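Local coordinates for protein saframycin Mx1 synthetase B (Legionella pneumophila subsp. pneumophila, PDB 3KXW) that belongs to the fatty acid AMP ligase family within the ANL superfamily and binds 5'-O-[(S)-(dodecanoyloxy)(hydroxy)phosphoryl]adenosine, at residues Q173-S178 and L329-L334; H181-M186 and W414-E419. One frame throughout, in Å; residues are numbered along the deposited sequence.

Contact 1 of 2, residues Q173-S178 and L329-L334. With 1ZZ (5'-O-[(S)-(dodecanoyloxy)(hydroxy)phosphoryl]adenosine), chain B.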
ATOM      1  N   GLN A 173      -3.489 -11.651  -2.366  1.00 13.52           N
ATOM      2  CA  GLN A 173      -3.201 -10.384  -1.723  1.00 17.40           C
ATOM      3  C   GLN A 173      -4.421  -9.864  -0.974  1.00 17.42           C
ATOM      4  O   GLN A 173      -5.469  -9.589  -1.563  1.00 14.87           O
ATOM      5  CB  GLN A 173      -2.604  -9.341  -2.684  1.00 19.29           C
ATOM      6  CG  GLN A 173      -3.336  -9.034  -3.967  1.00 19.56           C
ATOM      7  CD  GLN A 173      -2.646  -7.883  -4.782  1.00 22.38           C
ATOM      8  OE1 GLN A 173      -1.746  -7.212  -4.270  1.00 26.86           O
ATOM      9  NE2 GLN A 173      -3.058  -7.682  -6.041  1.00 15.26           N
ATOM     10  N   TYR A 174      -4.276  -9.764   0.338  1.00 17.61           N
ATOM     11  CA  TYR A 174      -5.368  -9.297   1.179  1.00 19.41           C
ATOM     12  C   TYR A 174      -5.430  -7.781   1.205  1.00 22.19           C
ATOM     13  O   TYR A 174      -4.413  -7.114   1.392  1.00 24.89           O
ATOM     14  CB  TYR A 174      -5.237  -9.891   2.585  1.00 20.60           C
ATOM     15  CG  TYR A 174      -5.729 -11.307   2.612  1.00 17.43           C
ATOM     16  CD1 TYR A 174      -7.050 -11.585   2.891  1.00 17.87           C
ATOM     17  CD2 TYR A 174      -4.887 -12.363   2.322  1.00 17.18           C
ATOM     18  CE1 TYR A 174      -7.518 -12.874   2.902  1.00 17.94           C
ATOM     19  CE2 TYR A 174      -5.347 -13.663   2.330  1.00 16.70           C
ATOM     20  CZ  TYR A 174      -6.658 -13.915   2.605  1.00 17.85           C
ATOM     21  OH  TYR A 174      -7.124 -15.214   2.598  1.00 15.92           O
ATOM     22  N   THR A 175      -6.617  -7.224   0.988  1.00 22.99           N
ATOM     23  CA  THR A 175      -6.742  -5.775   0.892  1.00 27.25           C
ATOM     24  C   THR A 175      -6.987  -5.204   2.270  1.00 29.91           C
ATOM     25  O   THR A 175      -7.283  -5.945   3.209  1.00 30.53           O
ATOM     26  CB  THR A 175      -7.912  -5.367  -0.003  1.00 26.80           C
ATOM     27  OG1 THR A 175      -9.128  -5.877   0.554  1.00 25.52           O
ATOM     28  CG2 THR A 175      -7.732  -5.918  -1.402  1.00 24.46           C
ATOM     29  N   SER A 176      -6.882  -3.888   2.398  1.00 31.42           N
ATOM     30  CA  SER A 176      -7.321  -3.244   3.630  1.00 35.40           C
ATOM     31  C   SER A 176      -8.842  -3.181   3.602  1.00 35.29           C
ATOM     32  O   SER A 176      -9.489  -3.457   2.578  1.00 36.04           O
ATOM     33  CB  SER A 176      -6.749  -1.833   3.760  1.00 35.30           C
ATOM     34  OG  SER A 176      -7.289  -0.985   2.757  1.00 41.20           O
ATOM     35  N   GLY A 177      -9.424  -2.786   4.718  1.00 33.05           N
ATOM     36  CA  GLY A 177     -10.854  -2.747   4.780  1.00 32.08           C
ATOM     37  C   GLY A 177     -11.293  -4.180   4.927  1.00 33.00           C
ATOM     38  O   GLY A 177     -10.466  -5.086   5.087  1.00 31.98           O
ATOM     39  N   SER A 178     -12.604  -4.376   4.888  1.00 33.11           N
ATOM     40  CA  SER A 178     -13.187  -5.662   5.186  1.00 29.49           C
ATOM     41  C   SER A 178     -12.440  -6.287   6.355  1.00 29.70           C
ATOM     42  O   SER A 178     -12.045  -7.441   6.280  1.00 28.29           O
ATOM     43  CB  SER A 178     -13.127  -6.576   3.962  1.00 28.16           C
ATOM     44  OG  SER A 178     -13.854  -6.026   2.889  1.00 33.44           O
ATOM     45  N   LEU A 329      -5.822  -0.934  -7.959  1.00 12.84           N
ATOM     46  CA  LEU A 329      -6.316  -1.687  -6.805  1.00 14.95           C
ATOM     47  C   LEU A 329      -5.946  -3.153  -6.934  1.00 13.54           C
ATOM     48  O   LEU A 329      -5.656  -3.633  -8.028  1.00 12.76           O
ATOM     49  CB  LEU A 329      -7.816  -1.536  -6.574  1.00 16.01           C
ATOM     50  CG  LEU A 329      -8.945  -1.432  -7.612  1.00 19.02           C
ATOM     51  CD1 LEU A 329      -8.578  -1.611  -9.096  1.00 14.58           C
ATOM     52  CD2 LEU A 329     -10.228  -2.175  -7.195  1.00 16.20           C
ATOM     53  N   ALA A 330      -5.980  -3.858  -5.812  1.00 14.47           N
ATOM     54  CA  ALA A 330      -5.501  -5.239  -5.771  1.00 14.75           C
ATOM     55  C   ALA A 330      -6.315  -6.129  -6.704  1.00 12.82           C
ATOM     56  O   ALA A 330      -5.788  -7.065  -7.280  1.00 11.56           O
ATOM     57  CB  ALA A 330      -5.566  -5.765  -4.368  1.00 15.49           C
ATOM     58  N   GLU A 331      -7.608  -5.823  -6.826  1.00 11.59           N
ATOM     59  CA  GLU A 331      -8.531  -6.615  -7.659  1.00 13.91           C
ATOM     60  C   GLU A 331      -8.147  -6.566  -9.137  1.00 12.15           C
ATOM     61  O   GLU A 331      -8.556  -7.419  -9.931  1.00 13.40           O
ATOM     62  CB  GLU A 331      -9.987  -6.157  -7.457  1.00 15.03           C
ATOM     63  CG  GLU A 331     -10.586  -6.602  -6.127  1.00 13.71           C
ATOM     64  CD  GLU A 331     -10.322  -5.617  -4.998  1.00 16.14           C
ATOM     65  OE1 GLU A 331      -9.379  -4.793  -5.131  1.00 15.52           O
ATOM     66  OE2 GLU A 331     -11.063  -5.658  -3.978  1.00 14.86           O
ATOM     67  N   ALA A 332      -7.367  -5.549  -9.509  1.00 11.76           N
ATOM     68  CA  ALA A 332      -6.852  -5.452 -10.870  1.00 13.52           C
ATOM     69  C   ALA A 332      -5.340  -5.682 -10.895  1.00 12.47           C
ATOM     70  O   ALA A 332      -4.632  -5.197 -11.786  1.00 14.20           O
ATOM     71  CB  ALA A 332      -7.206  -4.116 -11.486  1.00 13.28           C
ATOM     72  N   THR A 333      -4.874  -6.467  -9.924  1.00 13.32           N
ATOM     73  CA  THR A 333      -3.472  -6.755  -9.694  1.00 12.44           C
ATOM     74  C   THR A 333      -2.761  -5.536  -9.142  1.00 12.84           C
ATOM     75  O   THR A 333      -2.358  -5.531  -7.988  1.00 12.60           O
ATOM     76  CB  THR A 333      -2.762  -7.353 -10.947  1.00 12.10           C
ATOM     77  OG1 THR A 333      -3.432  -8.563 -11.319  1.00 13.23           O
ATOM     78  CG2 THR A 333      -1.362  -7.693 -10.628  1.00 13.13           C
ATOM     79  N   LEU A 334      -2.631  -4.482  -9.945  1.00 12.20           N
ATOM     80  CA  LEU A 334      -2.129  -3.234  -9.382  1.00 13.00           C
ATOM     81  C   LEU A 334      -2.472  -2.059 -10.264  1.00 12.43           C
ATOM     82  O   LEU A 334      -3.444  -1.364 -10.005  1.00 13.36           O
ATOM     83  CB  LEU A 334      -0.621  -3.285  -9.140  1.00 12.83           C
ATOM     84  CG  LEU A 334      -0.057  -2.057  -8.401  1.00 14.29           C
ATOM     85  CD1 LEU A 334      -0.551  -2.017  -6.959  1.00 16.40           C
ATOM     86  CD2 LEU A 334       1.466  -2.102  -8.459  1.00 16.37           C
TER
HETATM   87  P   1ZZ B 589      -5.525  -1.421  -2.673  1.00 27.29           P
HETATM   88  C1  1ZZ B 589       7.117   0.641  -9.740  1.00 19.84           C
HETATM   89  N1  1ZZ B 589      -6.877   4.548  -4.635  1.00 20.73           N
HETATM   90  O1  1ZZ B 589      -3.750   1.153  -3.588  1.00 26.48           O
HETATM   91  C2  1ZZ B 589       5.917   1.199  -8.963  1.00 15.74           C
HETATM   92  N2  1ZZ B 589      -5.234   4.919  -6.106  1.00 16.13           N
HETATM   93  O2  1ZZ B 589      -4.219  -1.144  -3.665  1.00 30.34           O
HETATM   94  C3  1ZZ B 589       4.610   1.079  -9.758  1.00 16.89           C
HETATM   95  N3  1ZZ B 589      -7.985   6.923  -4.739  1.00 19.79           N
HETATM   96  O3  1ZZ B 589      -6.243  -2.583  -3.155  1.00 24.51           O
HETATM   97  C4  1ZZ B 589       3.393   1.222  -8.831  1.00 16.04           C
HETATM   98  N4  1ZZ B 589      -6.796   8.382  -6.244  1.00 18.51           N
HETATM   99  O4  1ZZ B 589      -4.969  -1.670  -1.178  1.00 35.96           O
HETATM  100  C5  1ZZ B 589       2.099   1.555  -9.591  1.00 16.60           C
HETATM  101  N5  1ZZ B 589      -4.964   7.755  -7.549  1.00 15.58           N
HETATM  102  O5  1ZZ B 589      -6.527  -0.090  -2.607  1.00 25.13           O
HETATM  103  C6  1ZZ B 589       0.986   1.799  -8.562  1.00 17.21           C
HETATM  104  O6  1ZZ B 589      -7.132   2.651  -3.057  1.00 23.97           O
HETATM  105  C7  1ZZ B 589      -0.420   2.311  -8.961  1.00 15.61           C
HETATM  106  O7  1ZZ B 589      -9.856   3.488  -3.646  1.00 23.57           O
HETATM  107  C8  1ZZ B 589      -1.438   2.666  -7.860  1.00 15.64           C
HETATM  108  O8  1ZZ B 589      -9.760   1.303  -4.809  1.00 20.22           O
HETATM  109  C9  1ZZ B 589      -2.136   1.381  -7.387  1.00 17.50           C
HETATM  110  C10 1ZZ B 589      -2.608   1.418  -5.914  1.00 18.02           C
HETATM  111  C11 1ZZ B 589      -3.030  -0.022  -5.505  1.00 20.47           C
HETATM  112  C12 1ZZ B 589      -4.095   0.075  -4.396  1.00 25.25           C
HETATM  113  C13 1ZZ B 589      -7.036   0.498  -3.785  1.00 26.53           C
HETATM  114  C14 1ZZ B 589      -7.813   1.614  -3.461  1.00 23.64           C
HETATM  115  C15 1ZZ B 589      -8.706   2.113  -4.655  1.00 20.57           C
HETATM  116  C16 1ZZ B 589      -9.005   3.363  -4.354  1.00 24.15           C
HETATM  117  C17 1ZZ B 589      -7.733   3.812  -3.819  1.00 22.07           C
HETATM  118  C18 1ZZ B 589      -5.723   4.017  -5.342  1.00 19.13           C
HETATM  119  C19 1ZZ B 589      -6.052   6.152  -5.897  1.00 18.63           C
HETATM  120  C20 1ZZ B 589      -7.031   5.902  -5.078  1.00 18.59           C
HETATM  121  C21 1ZZ B 589      -7.860   8.122  -5.254  1.00 18.74           C
HETATM  122  C22 1ZZ B 589      -5.976   7.516  -6.552  1.00 17.34           C
HETATM  123  O   HOH W   1     -11.161  -4.550  -1.464  1.00 28.03           O
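Gln173 reaches from the end of strand 169-174 to the loop 329-334 and hands its amide NH2 to the carbonyl of Thr333. Gln173 NE2 lies 3.0 Å from Thr333 O, with an N-H...O angle of 162°. The bond lies in the carbonyl plane on a lone pair of Thr333 O, and the acceptor is nearly in the plane of the Gln173 amide, so the flat group is gripped in its own plane. An extended chain beyond CG (chi2 176°) supplies the length. Over the same amide sits the methyl of Ala330, its CB 3.6 Å from Gln173 CD. Here packing is closest: Thr175 CG2 adds a second methyl, 3.7 Å from Ala330 CB, and side chains of helix 220-233 and strand 184-188 also touch Gln173. A glutamine suits this buried place because it can carry a hydrogen bond while offering an amide face to a small methyl.

The segment 173-178 runs from a strand into a Thr-Ser-Gly-Ser loop, whose sequence matches the glycine- and serine-rich signature loop of the ANL superfamily, which probably serves phosphate binding. The loop 329-334 meets the ligand directly. Ala330 N donates to O3 on the phosphorus-bearing group of 1ZZ at 3.0 Å, while Leu329 CB packs on C13 and Leu334 CD1 on C11 of the dodecanoyl chain at 3.5 Å.

Toward Glu331 the contact is looser and bridged by solvent. Thr175 CG2 stays 4.2 Å from Glu331 OE2, and a water joins the two residues, giving a hydrogen to Glu331 OE2 at 2.7 Å and also hydrogen-bonded to Thr175 OG1. The same carboxylate oxygen is also bonded to Tyr413 OH, while Thr333 turns its hydroxyl away to Ser408 O.

Contact 2 of 2, residues H181-M186 and W414-E419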
ATOM      1  N   HIS A 181     -14.112  -9.702   7.389  1.00 26.53           N
ATOM      2  CA  HIS A 181     -13.905 -10.847   6.506  1.00 25.47           C
ATOM      3  C   HIS A 181     -12.888 -10.456   5.438  1.00 23.99           C
ATOM      4  O   HIS A 181     -13.258 -10.107   4.327  1.00 21.05           O
ATOM      5  CB  HIS A 181     -15.218 -11.279   5.851  1.00 27.84           C
ATOM      6  CG  HIS A 181     -16.263 -11.734   6.823  1.00 32.15           C
ATOM      7  ND1 HIS A 181     -16.248 -12.985   7.405  1.00 37.08           N
ATOM      8  CD2 HIS A 181     -17.361 -11.107   7.309  1.00 31.17           C
ATOM      9  CE1 HIS A 181     -17.288 -13.110   8.214  1.00 31.42           C
ATOM     10  NE2 HIS A 181     -17.978 -11.985   8.175  1.00 38.28           N
ATOM     11  N   PRO A 182     -11.599 -10.476   5.793  1.00 24.38           N
ATOM     12  CA  PRO A 182     -10.569  -9.951   4.898  1.00 21.59           C
ATOM     13  C   PRO A 182     -10.687 -10.595   3.528  1.00 20.95           C
ATOM     14  O   PRO A 182     -10.912 -11.812   3.437  1.00 19.10           O
ATOM     15  CB  PRO A 182      -9.261 -10.376   5.574  1.00 19.74           C
ATOM     16  CG  PRO A 182      -9.603 -10.423   7.024  1.00 24.90           C
ATOM     17  CD  PRO A 182     -11.034 -10.947   7.072  1.00 23.61           C
ATOM     18  N   LYS A 183     -10.513  -9.791   2.486  1.00 18.98           N
ATOM     19  CA  LYS A 183     -10.654 -10.266   1.100  1.00 18.39           C
ATOM     20  C   LYS A 183      -9.294 -10.589   0.514  1.00 16.95           C
ATOM     21  O   LYS A 183      -8.446  -9.701   0.377  1.00 17.80           O
ATOM     22  CB  LYS A 183     -11.317  -9.190   0.232  1.00 17.29           C
ATOM     23  CG  LYS A 183     -12.769  -8.886   0.582  1.00 18.96           C
ATOM     24  CD  LYS A 183     -13.219  -7.641  -0.211  1.00 21.72           C
ATOM     25  CE  LYS A 183     -14.730  -7.576  -0.401  1.00 25.23           C
ATOM     26  NZ  LYS A 183     -15.407  -7.213   0.875  1.00 28.12           N
ATOM     27  N   GLY A 184      -9.077 -11.866   0.205  1.00 15.42           N
ATOM     28  CA  GLY A 184      -7.840 -12.328  -0.398  1.00 15.61           C
ATOM     29  C   GLY A 184      -7.987 -12.420  -1.905  1.00 15.09           C
ATOM     30  O   GLY A 184      -8.617 -13.345  -2.441  1.00 15.01           O
ATOM     31  N   VAL A 185      -7.436 -11.431  -2.592  1.00 14.37           N
ATOM     32  CA  VAL A 185      -7.548 -11.362  -4.041  1.00 13.40           C
ATOM     33  C   VAL A 185      -6.677 -12.444  -4.684  1.00 13.22           C
ATOM     34  O   VAL A 185      -5.487 -12.565  -4.377  1.00 13.83           O
ATOM     35  CB  VAL A 185      -7.127  -9.974  -4.554  1.00 14.35           C
ATOM     36  CG1 VAL A 185      -7.124  -9.952  -6.087  1.00 13.40           C
ATOM     37  CG2 VAL A 185      -8.047  -8.890  -3.943  1.00 14.54           C
HETATM   38  N   MSE A 186      -7.284 -13.244  -5.556  1.00 14.09           N
HETATM   39  CA  MSE A 186      -6.589 -14.362  -6.179  1.00 13.19           C
HETATM   40  C   MSE A 186      -5.877 -13.893  -7.443  1.00 14.69           C
HETATM   41  O   MSE A 186      -6.508 -13.725  -8.477  1.00 14.71           O
HETATM   42  CB  MSE A 186      -7.613 -15.447  -6.521  1.00 15.14           C
HETATM   43  CG  MSE A 186      -8.442 -15.823  -5.296  1.00 13.65           C
HETATM   44 SE   MSE A 186     -10.103 -16.790  -5.779  1.00 32.74          SE
HETATM   45  CE  MSE A 186      -9.364 -18.322  -6.657  1.00 20.80           C
ATOM     46  N   TRP A 414     -10.653 -15.218  -2.471  1.00 14.91           N
ATOM     47  CA  TRP A 414     -10.544 -16.603  -2.005  1.00 16.51           C
ATOM     48  C   TRP A 414     -11.720 -17.010  -1.120  1.00 15.72           C
ATOM     49  O   TRP A 414     -11.956 -16.406  -0.088  1.00 15.37           O
ATOM     50  CB  TRP A 414      -9.232 -16.835  -1.253  1.00 13.63           C
ATOM     51  CG  TRP A 414      -9.036 -18.285  -0.972  1.00 15.69           C
ATOM     52  CD1 TRP A 414      -9.305 -18.945   0.191  1.00 16.15           C
ATOM     53  CD2 TRP A 414      -8.563 -19.262  -1.894  1.00 15.34           C
ATOM     54  NE1 TRP A 414      -9.017 -20.283   0.047  1.00 15.87           N
ATOM     55  CE2 TRP A 414      -8.563 -20.505  -1.223  1.00 16.84           C
ATOM     56  CE3 TRP A 414      -8.147 -19.208  -3.220  1.00 14.52           C
ATOM     57  CZ2 TRP A 414      -8.142 -21.691  -1.836  1.00 16.40           C
ATOM     58  CZ3 TRP A 414      -7.718 -20.392  -3.833  1.00 18.22           C
ATOM     59  CH2 TRP A 414      -7.727 -21.616  -3.135  1.00 16.60           C
ATOM     60  N   ASN A 415     -12.469 -18.017  -1.557  1.00 16.95           N
ATOM     61  CA  ASN A 415     -13.526 -18.593  -0.730  1.00 18.29           C
ATOM     62  C   ASN A 415     -14.610 -17.588  -0.300  1.00 19.99           C
ATOM     63  O   ASN A 415     -15.164 -17.700   0.786  1.00 20.36           O
ATOM     64  CB  ASN A 415     -12.897 -19.248   0.513  1.00 21.82           C
ATOM     65  CG  ASN A 415     -13.847 -20.195   1.204  1.00 27.43           C
ATOM     66  OD1 ASN A 415     -14.604 -20.895   0.544  1.00 33.35           O
ATOM     67  ND2 ASN A 415     -13.838 -20.203   2.541  1.00 32.59           N
ATOM     68  N   GLN A 416     -14.889 -16.605  -1.147  1.00 18.76           N
ATOM     69  CA  GLN A 416     -15.955 -15.629  -0.898  1.00 19.21           C
ATOM     70  C   GLN A 416     -16.758 -15.451  -2.183  1.00 18.67           C
ATOM     71  O   GLN A 416     -16.584 -14.474  -2.923  1.00 16.88           O
ATOM     72  CB  GLN A 416     -15.406 -14.285  -0.402  1.00 17.82           C
ATOM     73  CG  GLN A 416     -14.735 -14.347   0.988  1.00 19.20           C
ATOM     74  CD  GLN A 416     -14.591 -12.988   1.646  1.00 22.18           C
ATOM     75  OE1 GLN A 416     -15.567 -12.257   1.788  1.00 22.46           O
ATOM     76  NE2 GLN A 416     -13.379 -12.658   2.084  1.00 21.46           N
ATOM     77  N   PRO A 417     -17.629 -16.416  -2.464  1.00 18.32           N
ATOM     78  CA  PRO A 417     -18.284 -16.501  -3.776  1.00 18.73           C
ATOM     79  C   PRO A 417     -19.250 -15.352  -3.997  1.00 18.89           C
ATOM     80  O   PRO A 417     -19.290 -14.803  -5.098  1.00 17.50           O
ATOM     81  CB  PRO A 417     -19.046 -17.839  -3.738  1.00 22.08           C
ATOM     82  CG  PRO A 417     -18.720 -18.486  -2.412  1.00 22.24           C
ATOM     83  CD  PRO A 417     -17.996 -17.510  -1.544  1.00 20.61           C
ATOM     84  N   GLU A 418     -19.996 -14.968  -2.968  1.00 17.32           N
ATOM     85  CA  GLU A 418     -20.961 -13.877  -3.129  1.00 18.80           C
ATOM     86  C   GLU A 418     -20.264 -12.536  -3.312  1.00 17.89           C
ATOM     87  O   GLU A 418     -20.667 -11.744  -4.139  1.00 17.40           O
ATOM     88  CB  GLU A 418     -21.889 -13.782  -1.908  1.00 20.11           C
ATOM     89  CG  GLU A 418     -22.708 -15.041  -1.635  1.00 19.69           C
ATOM     90  CD  GLU A 418     -22.038 -16.026  -0.663  1.00 22.19           C
ATOM     91  OE1 GLU A 418     -20.821 -15.921  -0.396  1.00 20.50           O
ATOM     92  OE2 GLU A 418     -22.759 -16.909  -0.145  1.00 21.08           O
ATOM     93  N   GLU A 419     -19.245 -12.269  -2.496  1.00 18.27           N
ATOM     94  CA  GLU A 419     -18.490 -11.028  -2.635  1.00 17.68           C
ATOM     95  C   GLU A 419     -17.805 -10.991  -4.003  1.00 18.53           C
ATOM     96  O   GLU A 419     -17.677  -9.917  -4.605  1.00 19.82           O
ATOM     97  CB  GLU A 419     -17.469 -10.888  -1.505  1.00 21.03           C
ATOM     98  CG  GLU A 419     -18.056 -10.312  -0.240  1.00 21.00           C
ATOM     99  CD  GLU A 419     -18.592  -8.915  -0.471  1.00 23.66           C
ATOM    100  OE1 GLU A 419     -17.791  -7.964  -0.525  1.00 24.93           O
ATOM    101  OE2 GLU A 419     -19.820  -8.774  -0.617  1.00 26.72           O
TER
HETATM  102  O   HOH W   2     -15.401  -9.638   2.536  1.00 25.75           O
HETATM  103  O   HOH W   3     -11.019 -13.922   0.911  1.00 17.04           O
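Gly184 O accepts the backbone N-H of Trp414 at 2.8 Å between O and N, the direct backbone bond across the contact, with an N-H...O angle of 166°. Gly184 has no side chain, and the two backbones approach closely here, the CA atoms of Gly184 and Trp414 being 5.3 Å apart. Two residues on, Met186, a selenomethionine, lays its chain across the indole at about a right angle. CG comes in at the ring edge, in plane, while the methyl CE reaches CE3 of Trp414 at 3.8 Å, obliquely; the selenium makes a Met-aromatic contact. The bend at chi3 (60°) turns that methyl back toward the ring.

Lys183 and Glu419 form a salt bridge of 2.9 Å between NZ and OE1. The lysine meets OE1 on its anti side, somewhat out of the carboxylate plane, and its NZ is also bonded to Ser178 OG. Between these two ends stands Gln416, N-cap residue of helix 417-424, whose amide is the middle link: NE2 lies 2.9 Å from Pro182 O and makes a weak bond to His181 O.

Two waters complete this shell. One joins Lys183 NZ, His181 O and Gln416 OE1; it accepts from the lysine and donates to both oxygens. The other accepts from Gly184 N and from Gln416 NE2, and gives a hydrogen to Trp414 O at 2.8 Å. Further out, strand 169-174 pairs with strand 184-188 and lends Leu172 to Met186 and Trp414, while helix 101-114 touches Pro182.

The polar half is thus held largely through shared waters. Lys183 NZ is gripped by Glu419 OE1, Ser178 OG and a water, and these three partners fix the direction in which the end of the lysine points.

How the contacts relate
The two contacts share a beta hairpin: strands 169-174 and 184-188 are antiparallel neighbours, and each contributes one segment. Their centres are 10 Å apart, and the hairpin bond from Val185 N to Gln173 O (2.9 Å) joins them. Lys183 of contact 2 reaches the loop of contact 1 through Ser178, with Lys183 NZ 2.8 Å from Ser178 OG. Val185 CG1 also packs against Ala330 O, at 3.4 Å. Contact 1 lies at the ligand, with Leu329, Ala330 and Leu334 in its pocket; contact 2 is farther out, the nearest atoms of the Lys183 side chain and 1ZZ being about 9 Å apart. Lys183 NZ thus ties Ser178 of segment 173-178 to Glu419 of contact 2.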